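PDB 3K1S: PTS system, cellobiose-specific IIA component from Bacillus anthracis, which probably relays a phosphoryl group from the general phosphotransferase protein HPr to the cellobiose-specific IIB component during coupled uptake and phosphorylation of the sugar. Local coordinates for residues V46-A51 with T90-A95; Q31-K34 with E40-E43. One frame throughout, in Å; residues are numbered along the deposited sequence.

Contact 1: residues V46-A51 with T90-A95; sequences VKAKEA and TVKELA. With NA (sodium ion), chain K.
Ala48 and Lys92 mark the nearest approach of two helical segments running roughly antiparallel, their CA atoms 6.9 Å apart. The space between them is bridged mainly by the long side chain of Lys92. Its CG lies anti to the backbone N (chi1 179°) and its carbons stay extended as far as CE, which carries the chain across to the other helix. On the way, CD rests against the methyl CB of Ala48 at 4.1 Å. Farther out it meets Lys49: CE of Lys92 lies 3.6 Å from CB of Lys49, and the two side chains cross at about a right angle. Lys49 bends at both chi2 and chi3, bringing its own CE back over the end of Lys92. There the two CE atoms, of Lys49 and Lys92, are only 3.3 Å apart, tighter than ordinary van der Waals contact, so the detailed placing of these ends is doubtful. The ammonium atoms NZ of Lys49 and NZ of Lys92 are 3.8 Å apart, and two like charges so close would probably repel. Met45 and Ile52 of the same helix 38-67 also touch the side chain of Lys92. Phe25 of helix 10-34 packs on Ala48, completing a three-helix bundle. Helix 76-108 also takes part in the trimer interface, where Leu94 meets Leu94 of both neighbouring subunits.

Contact 2: residues Q31-K34 with E40-E43; sequences QFAK and EADE
Phe32 and Ala41 bring the two helices close, with CA atoms 5.2 Å apart, near the turn where the chain reverses and the second helix starts back antiparallel to the first. At this spacing the methyl CB of Ala41 meets CB of Phe32 at 3.9 Å and CB of Ala33 at 4.0 Å, resting between the two consecutive residues and near the backbone N of Ala33. The ring of Phe32 reaches on past Ala41 to Glu40. Its CG stands anti to the carbonyl carbon (chi1 -76°), which turns the ring across the gap and lays one face beneath CB of Glu40. That methylene sits 3.9 Å from the ring centroid and 13° off the normal, a CH-pi contact almost over the centre. The ring atom CD2 of Phe32 also approaches the backbone O of Glu40 at 3.6 Å. From CB onward Glu40 leads away: its chain bends at chi2, so the ring gets the aliphatic root while the carboxylate is carried off, its plane 42° from that of the ring. On the bundle side, Ile99 of helix 76-108 touches Ala33. Across these two segments, then, the contact is largely apolar, methyl against methyl and methylene over ring; two of the charged side chains are paired outside it, Asp42 with Lys103, and Lys34 with Glu97 and Asp100 of a neighbouring subunit.

Overall arrangement
From the N terminus, helix 10-34 runs to the first reversal, and contact 2 closes that short hairpin, with five residues between its segments. Helix 38-67 then carries the chain on into contact 1, whose segment 46-51 follows soon after 40-43. After the second reversal, helix 76-108 returns to supply 90-95, closing a loop of 38 residues. The two contacts are thus in series, neither enclosing nor crossing the other; their centres lie 12 Å apart, with helix 38-67 common to both. Contact 2 pins its beginning to the end of the first helix, contact 1 its middle to the last, so together they tie all three helices into one up-down-up three-helix bundle.

Contact 1: residues V46-A51 with T90-A95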
ATOM      1  N   VAL A  46     -16.118   4.666  -9.894  1.00 26.22           N
ATOM      2  CA  VAL A  46     -16.207   4.074 -11.227  1.00 26.13           C
ATOM      3  C   VAL A  46     -15.008   4.508 -12.069  1.00 25.91           C
ATOM      4  O   VAL A  46     -14.397   3.694 -12.763  1.00 26.62           O
ATOM      5  CB  VAL A  46     -17.532   4.452 -11.947  1.00 28.79           C
ATOM      6  CG1 VAL A  46     -17.456   4.121 -13.436  1.00 27.49           C
ATOM      7  CG2 VAL A  46     -18.725   3.744 -11.300  1.00 24.61           C
ATOM      8  N   LYS A  47     -14.668   5.791 -11.995  1.00 25.82           N
ATOM      9  CA  LYS A  47     -13.546   6.324 -12.761  1.00 24.39           C
ATOM     10  C   LYS A  47     -12.217   5.798 -12.236  1.00 22.77           C
ATOM     11  O   LYS A  47     -11.301   5.538 -13.011  1.00 21.98           O
ATOM     12  CB  LYS A  47     -13.571   7.851 -12.774  1.00 25.58           C
ATOM     13  CG  LYS A  47     -14.664   8.415 -13.666  1.00 27.29           C
ATOM     14  CD  LYS A  47     -14.804   9.909 -13.476  1.00 32.96           C
ATOM     15  CE  LYS A  47     -16.037  10.433 -14.187  1.00 34.12           C
ATOM     16  NZ  LYS A  47     -16.032  11.925 -14.183  1.00 47.27           N
ATOM     17  N   ALA A  48     -12.130   5.628 -10.921  1.00 21.30           N
ATOM     18  CA  ALA A  48     -10.974   4.996 -10.310  1.00 22.74           C
ATOM     19  C   ALA A  48     -10.754   3.632 -10.949  1.00 23.04           C
ATOM     20  O   ALA A  48      -9.666   3.343 -11.446  1.00 26.58           O
ATOM     21  CB  ALA A  48     -11.165   4.866  -8.810  1.00 20.17           C
ATOM     22  N   LYS A  49     -11.806   2.814 -10.957  1.00 24.88           N
ATOM     23  CA  LYS A  49     -11.754   1.473 -11.523  1.00 25.08           C
ATOM     24  C   LYS A  49     -11.274   1.496 -12.968  1.00 24.76           C
ATOM     25  O   LYS A  49     -10.394   0.713 -13.349  1.00 24.97           O
ATOM     26  CB  LYS A  49     -13.123   0.785 -11.421  1.00 26.14           C
ATOM     27  CG  LYS A  49     -13.197  -0.618 -12.041  1.00 30.68           C
ATOM     28  CD  LYS A  49     -11.940  -1.463 -11.770  1.00 48.43           C
ATOM     29  CE  LYS A  49     -11.873  -1.978 -10.336  1.00 52.26           C
ATOM     30  NZ  LYS A  49     -10.587  -2.684 -10.071  1.00 56.85           N
ATOM     31  N   GLU A  50     -11.854   2.394 -13.760  1.00 23.70           N
ATOM     32  CA  GLU A  50     -11.497   2.534 -15.168  0.50 24.83           C
ATOM     33  C   GLU A  50     -10.011   2.835 -15.344  1.00 25.59           C
ATOM     34  O   GLU A  50      -9.364   2.291 -16.236  1.00 27.66           O
ATOM     35  CB  GLU A  50     -12.343   3.624 -15.831  0.50 26.36           C
ATOM     36  CG  GLU A  50     -13.791   3.227 -16.050  0.50 25.46           C
ATOM     37  CD  GLU A  50     -13.926   2.039 -16.973  0.50 29.88           C
ATOM     38  OE1 GLU A  50     -12.935   1.711 -17.658  0.50 32.20           O
ATOM     39  OE2 GLU A  50     -15.020   1.435 -17.019  0.50 38.69           O
ATOM     40  N   ALA A  51      -9.475   3.700 -14.482  1.00 25.71           N
ATOM     41  CA  ALA A  51      -8.069   4.101 -14.548  1.00 25.89           C
ATOM     42  C   ALA A  51      -7.121   2.948 -14.192  1.00 26.94           C
ATOM     43  O   ALA A  51      -6.054   2.812 -14.793  1.00 26.59           O
ATOM     44  CB  ALA A  51      -7.814   5.320 -13.651  1.00 24.03           C
ATOM     45  N   THR A  90      -4.797  -0.623  -3.775  1.00 21.92           N
ATOM     46  CA  THR A  90      -5.026  -0.652  -2.331  1.00 22.25           C
ATOM     47  C   THR A  90      -5.868   0.535  -1.874  1.00 21.94           C
ATOM     48  O   THR A  90      -6.803   0.366  -1.094  1.00 23.73           O
ATOM     49  CB  THR A  90      -3.698  -0.723  -1.543  1.00 21.50           C
ATOM     50  OG1 THR A  90      -3.088  -1.996  -1.779  1.00 23.40           O
ATOM     51  CG2 THR A  90      -3.938  -0.556  -0.046  1.00 20.91           C
ATOM     52  N   VAL A  91      -5.540   1.725  -2.371  1.00 21.48           N
ATOM     53  CA  VAL A  91      -6.267   2.945  -2.004  1.00 21.96           C
ATOM     54  C   VAL A  91      -7.731   2.896  -2.458  1.00 22.40           C
ATOM     55  O   VAL A  91      -8.627   3.254  -1.702  1.00 22.34           O
ATOM     56  CB  VAL A  91      -5.552   4.218  -2.528  1.00 22.77           C
ATOM     57  CG1 VAL A  91      -6.364   5.465  -2.234  1.00 22.45           C
ATOM     58  CG2 VAL A  91      -4.164   4.340  -1.896  1.00 21.20           C
ATOM     59  N   LYS A  92      -7.968   2.450  -3.689  1.00 22.09           N
ATOM     60  CA  LYS A  92      -9.325   2.288  -4.186  1.00 23.68           C
ATOM     61  C   LYS A  92     -10.115   1.317  -3.305  1.00 25.89           C
ATOM     62  O   LYS A  92     -11.247   1.607  -2.906  1.00 27.16           O
ATOM     63  CB  LYS A  92      -9.321   1.813  -5.640  1.00 23.57           C
ATOM     64  CG  LYS A  92     -10.710   1.606  -6.230  1.00 27.40           C
ATOM     65  CD  LYS A  92     -10.625   0.994  -7.619  1.00 33.51           C
ATOM     66  CE  LYS A  92     -11.970   0.467  -8.075  1.00 37.86           C
ATOM     67  NZ  LYS A  92     -12.391  -0.739  -7.307  1.00 48.59           N
ATOM     68  N   GLU A  93      -9.505   0.173  -2.999  1.00 25.24           N
ATOM     69  CA  GLU A  93     -10.155  -0.863  -2.204  1.00 26.93           C
ATOM     70  C   GLU A  93     -10.536  -0.365  -0.811  1.00 27.14           C
ATOM     71  O   GLU A  93     -11.602  -0.703  -0.299  1.00 30.00           O
ATOM     72  CB  GLU A  93      -9.268  -2.112  -2.108  1.00 27.69           C
ATOM     73  CG  GLU A  93      -9.948  -3.305  -1.445  1.00 31.86           C
ATOM     74  CD  GLU A  93      -9.198  -4.616  -1.627  1.00 36.45           C
ATOM     75  OE1 GLU A  93      -7.973  -4.592  -1.876  1.00 33.67           O
ATOM     76  OE2 GLU A  93      -9.846  -5.681  -1.510  1.00 41.20           O
ATOM     77  N   LEU A  94      -9.669   0.426  -0.196  1.00 26.91           N
ATOM     78  CA  LEU A  94      -9.954   0.933   1.146  1.00 27.68           C
ATOM     79  C   LEU A  94     -10.875   2.154   1.135  1.00 27.57           C
ATOM     80  O   LEU A  94     -11.698   2.325   2.040  1.00 28.12           O
ATOM     81  CB  LEU A  94      -8.663   1.205   1.914  1.00 25.62           C
ATOM     82  CG  LEU A  94      -7.834  -0.058   2.184  1.00 27.98           C
ATOM     83  CD1 LEU A  94      -6.504   0.298   2.826  1.00 22.77           C
ATOM     84  CD2 LEU A  94      -8.605  -1.069   3.048  1.00 27.47           C
ATOM     85  N   ALA A  95     -10.744   2.982   0.102  1.00 23.94           N
ATOM     86  CA  ALA A  95     -11.603   4.146  -0.059  1.00 23.88           C
ATOM     87  C   ALA A  95     -13.067   3.718  -0.197  1.00 24.81           C
ATOM     88  O   ALA A  95     -13.965   4.386   0.315  1.00 27.44           O
ATOM     89  CB  ALA A  95     -11.160   4.974  -1.254  1.00 21.96           C
TER
HETATM   90 NA    NA K 108     -11.947   0.330 -18.526  1.00 55.28          NA

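Contact 2: residues Q31-K34 with E40-E43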
ATOM      1  N   GLN A  31     -13.223  11.988  -0.372  1.00 24.55           N
ATOM      2  CA  GLN A  31     -13.565  13.355   0.020  1.00 26.23           C
ATOM      3  C   GLN A  31     -15.036  13.721  -0.233  1.00 26.05           C
ATOM      4  O   GLN A  31     -15.654  14.387   0.598  1.00 27.51           O
ATOM      5  CB  GLN A  31     -12.630  14.370  -0.650  1.00 24.22           C
ATOM      6  CG  GLN A  31     -12.998  15.833  -0.382  1.00 33.81           C
ATOM      7  CD  GLN A  31     -12.664  16.284   1.039  1.00 46.46           C
ATOM      8  OE1 GLN A  31     -11.496  16.491   1.379  1.00 55.51           O
ATOM      9  NE2 GLN A  31     -13.690  16.448   1.869  1.00 37.43           N
ATOM     10  N   PHE A  32     -15.581  13.309  -1.381  1.00 25.29           N
ATOM     11  CA  PHE A  32     -17.010  13.503  -1.678  1.00 26.71           C
ATOM     12  C   PHE A  32     -17.897  12.849  -0.615  1.00 27.57           C
ATOM     13  O   PHE A  32     -18.783  13.493  -0.056  1.00 28.42           O
ATOM     14  CB  PHE A  32     -17.386  12.938  -3.058  1.00 25.66           C
ATOM     15  CG  PHE A  32     -16.956  13.795  -4.221  1.00 27.58           C
ATOM     16  CD1 PHE A  32     -17.168  15.172  -4.217  1.00 27.66           C
ATOM     17  CD2 PHE A  32     -16.362  13.216  -5.337  1.00 26.44           C
ATOM     18  CE1 PHE A  32     -16.780  15.957  -5.297  1.00 26.15           C
ATOM     19  CE2 PHE A  32     -15.973  13.991  -6.421  1.00 25.19           C
ATOM     20  CZ  PHE A  32     -16.180  15.365  -6.403  1.00 25.54           C
ATOM     21  N   ALA A  33     -17.650  11.569  -0.348  1.00 27.99           N
ATOM     22  CA  ALA A  33     -18.428  10.809   0.627  1.00 28.74           C
ATOM     23  C   ALA A  33     -18.401  11.482   1.998  1.00 31.20           C
ATOM     24  O   ALA A  33     -19.421  11.540   2.697  1.00 33.35           O
ATOM     25  CB  ALA A  33     -17.911   9.377   0.716  1.00 26.95           C
ATOM     26  N   LYS A  34     -17.229  11.990   2.367  1.00 32.14           N
ATOM     27  CA  LYS A  34     -17.031  12.695   3.628  1.00 34.34           C
ATOM     28  C   LYS A  34     -17.947  13.916   3.741  1.00 35.05           C
ATOM     29  O   LYS A  34     -18.316  14.320   4.844  1.00 35.77           O
ATOM     30  CB  LYS A  34     -15.570  13.122   3.761  1.00 32.54           C
ATOM     31  CG  LYS A  34     -15.159  13.467   5.183  1.00 41.91           C
ATOM     32  CD  LYS A  34     -13.828  14.215   5.232  1.00 42.56           C
ATOM     33  CE  LYS A  34     -12.643  13.278   5.115  1.00 33.19           C
ATOM     34  NZ  LYS A  34     -11.399  13.943   5.581  1.00 38.80           N
ATOM     35  N   GLU A  40     -21.654  11.524  -6.246  1.00 29.26           N
ATOM     36  CA  GLU A  40     -20.388  11.982  -6.805  1.00 28.38           C
ATOM     37  C   GLU A  40     -19.251  11.041  -6.393  1.00 27.61           C
ATOM     38  O   GLU A  40     -18.313  10.807  -7.161  1.00 28.63           O
ATOM     39  CB  GLU A  40     -20.092  13.422  -6.357  1.00 29.84           C
ATOM     40  CG  GLU A  40     -21.005  14.503  -6.975  1.00 33.54           C
ATOM     41  CD  GLU A  40     -22.332  14.718  -6.230  1.00 37.53           C
ATOM     42  OE1 GLU A  40     -22.623  14.014  -5.236  1.00 36.94           O
ATOM     43  OE2 GLU A  40     -23.093  15.615  -6.648  1.00 47.69           O
ATOM     44  N   ALA A  41     -19.339  10.514  -5.174  1.00 26.79           N
ATOM     45  CA  ALA A  41     -18.401   9.507  -4.682  1.00 27.30           C
ATOM     46  C   ALA A  41     -18.519   8.213  -5.485  1.00 27.06           C
ATOM     47  O   ALA A  41     -17.524   7.692  -5.980  1.00 26.86           O
ATOM     48  CB  ALA A  41     -18.640   9.234  -3.203  1.00 27.65           C
ATOM     49  N   ASP A  42     -19.740   7.699  -5.615  1.00 28.76           N
ATOM     50  CA  ASP A  42     -19.972   6.486  -6.398  1.00 30.43           C
ATOM     51  C   ASP A  42     -19.401   6.605  -7.814  1.00 30.57           C
ATOM     52  O   ASP A  42     -18.742   5.683  -8.297  1.00 29.52           O
ATOM     53  CB  ASP A  42     -21.465   6.131  -6.440  1.00 30.80           C
ATOM     54  CG  ASP A  42     -22.000   5.650  -5.092  1.00 33.85           C
ATOM     55  OD1 ASP A  42     -21.197   5.343  -4.184  1.00 39.96           O
ATOM     56  OD2 ASP A  42     -23.237   5.574  -4.941  1.00 42.42           O
ATOM     57  N   GLU A  43     -19.645   7.741  -8.466  1.00 30.04           N
ATOM     58  CA  GLU A  43     -19.154   7.959  -9.827  1.00 32.76           C
ATOM     59  C   GLU A  43     -17.633   8.086  -9.924  1.00 30.44           C
ATOM     60  O   GLU A  43     -17.038   7.626 -10.901  1.00 30.38           O
ATOM     61  CB  GLU A  43     -19.828   9.168 -10.481  1.00 34.64           C
ATOM     62  CG  GLU A  43     -19.579   9.249 -11.987  1.00 46.17           C
ATOM     63  CD  GLU A  43     -20.402  10.325 -12.680  1.00 60.25           C
ATOM     64  OE1 GLU A  43     -20.715  11.356 -12.041  1.00 66.03           O
ATOM     65  OE2 GLU A  43     -20.727  10.142 -13.875  1.00 63.62           O
TER